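Local coordinates for Exo beta-1,2-glucooligosaccharide sophorohydrolase (non-reducing end) (Parabacteroides distasonis ATCC 8503, PDB 5Z06), which hydrolyses linear beta-1,2-glucan and beta-1,2-glucooligosaccharides, releasing sophorose from the non-reducing end, at residues V507-G510 / G516-Y519. Numbering follows the deposited sequence.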
loop_
_atom_site.group_PDB
_atom_site.type_symbol
_atom_site.label_atom_id
_atom_site.label_comp_id
_atom_site.label_asym_id
_atom_site.label_seq_id
_atom_site.Cartn_x
_atom_site.Cartn_y
_atom_site.Cartn_z
ATOM N N VAL A 507 -20.503 0.096 18.846
ATOM C CA VAL A 507 -21.930 -0.143 18.802
ATOM C C VAL A 507 -22.134 -1.448 19.519
ATOM O O VAL A 507 -21.185 -2.205 19.772
ATOM C CB VAL A 507 -22.529 -0.240 17.377
ATOM C CG1 VAL A 507 -22.457 1.110 16.648
ATOM C CG2 VAL A 507 -21.873 -1.343 16.560
ATOM N N GLU A 508 -23.386 -1.695 19.843
ATOM C CA GLU A 508 -23.778 -2.926 20.490
ATOM C C GLU A 508 -24.039 -4.009 19.440
ATOM O O GLU A 508 -23.991 -5.187 19.756
ATOM C CB GLU A 508 -25.028 -2.680 21.324
ATOM C CG GLU A 508 -24.825 -1.726 22.485
ATOM C CD GLU A 508 -24.184 -2.410 23.675
ATOM O OE1 GLU A 508 -24.895 -3.213 24.338
ATOM O OE2 GLU A 508 -22.982 -2.150 23.935
ATOM N N ASP A 509 -24.305 -3.592 18.197
ATOM C CA ASP A 509 -24.729 -4.487 17.134
ATOM C C ASP A 509 -23.639 -5.539 16.935
ATOM O O ASP A 509 -22.465 -5.184 16.794
ATOM C CB ASP A 509 -24.911 -3.755 15.782
ATOM C CG ASP A 509 -25.855 -2.536 15.835
ATOM O OD1 ASP A 509 -26.211 -2.062 16.930
ATOM O OD2 ASP A 509 -26.216 -2.037 14.753
ATOM N N GLY A 510 -24.024 -6.821 16.944
ATOM C CA GLY A 510 -23.080 -7.907 16.738
ATOM C C GLY A 510 -22.222 -8.274 17.931
ATOM O O GLY A 510 -21.365 -9.164 17.835
ATOM N N GLY A 516 -28.316 -9.676 13.767
ATOM C CA GLY A 516 -29.750 -9.620 13.556
ATOM C C GLY A 516 -30.341 -8.277 13.186
ATOM O O GLY A 516 -31.520 -8.211 12.871
ATOM N N ASN A 517 -29.549 -7.208 13.219
ATOM C CA ASN A 517 -30.006 -5.912 12.743
ATOM C C ASN A 517 -30.009 -5.844 11.229
ATOM O O ASN A 517 -29.385 -6.670 10.542
ATOM C CB ASN A 517 -29.124 -4.801 13.289
ATOM C CG ASN A 517 -29.281 -4.635 14.778
ATOM O OD1 ASN A 517 -30.299 -4.132 15.214
ATOM N ND2 ASN A 517 -28.280 -5.053 15.561
ATOM N N THR A 518 -30.737 -4.855 10.730
ATOM C CA THR A 518 -30.837 -4.585 9.309
ATOM C C THR A 518 -30.130 -3.263 8.990
ATOM O O THR A 518 -30.292 -2.274 9.704
ATOM C CB THR A 518 -32.302 -4.538 8.864
ATOM O OG1 THR A 518 -32.882 -5.823 9.091
ATOM C CG2 THR A 518 -32.430 -4.226 7.368
ATOM N N TYR A 519 -29.362 -3.276 7.899
ATOM C CA TYR A 519 -28.620 -2.113 7.403
ATOM C C TYR A 519 -28.865 -2.055 5.929
ATOM O O TYR A 519 -28.635 -3.047 5.222
ATOM C CB TYR A 519 -27.120 -2.271 7.648
ATOM C CG TYR A 519 -26.805 -2.626 9.063
ATOM C CD1 TYR A 519 -26.730 -1.643 10.054
ATOM C CD2 TYR A 519 -26.631 -3.952 9.428
ATOM C CE1 TYR A 519 -26.451 -1.983 11.367
ATOM C CE2 TYR A 519 -26.353 -4.303 10.734
ATOM C CZ TYR A 519 -26.266 -3.329 11.690
ATOM O OH TYR A 519 -25.995 -3.733 12.957
#
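Two side chains grip the phenol oxygen of Y519: it donates its proton to D509 in a very short bond of 2.5 Å from OH to OD2, and it also hydrogen-bonds the amide ND2 of N515. Tyrosine suits this place because its rigid ring carries a hydroxyl across the loop, where it can act as both donor and acceptor. The line from CZ through OH to D509 OD2 bends about as expected for a phenol donor. D509 OD2 lies at the ring edge, in its plane, 3.4 Å from Y519 CE1, with carboxylate and ring planes 34° apart. In D509, CG stands beside the backbone N and anti to the carbonyl carbon (chi1 -54°), and the short side chain brings OD2 to the hydroxyl; aspartate thus offers a strong acceptor just off the loop backbone. The neighbouring N517 crosses D509 at about a right angle, and its ND2 lies over the face of the carboxylate, 3.5 Å from D509 CG. With the two planes only 28° apart, this is a van der Waals contact rather than a hydrogen bond, and asparagine fits because its flat amide can lie over that carboxylate. The contact closes a surface loop that follows helix 495-505 and leads into strand 518-519, the antiparallel partner of strand 522-523; backbone bonds tie D509 to S529, and G516 and N517 to L524.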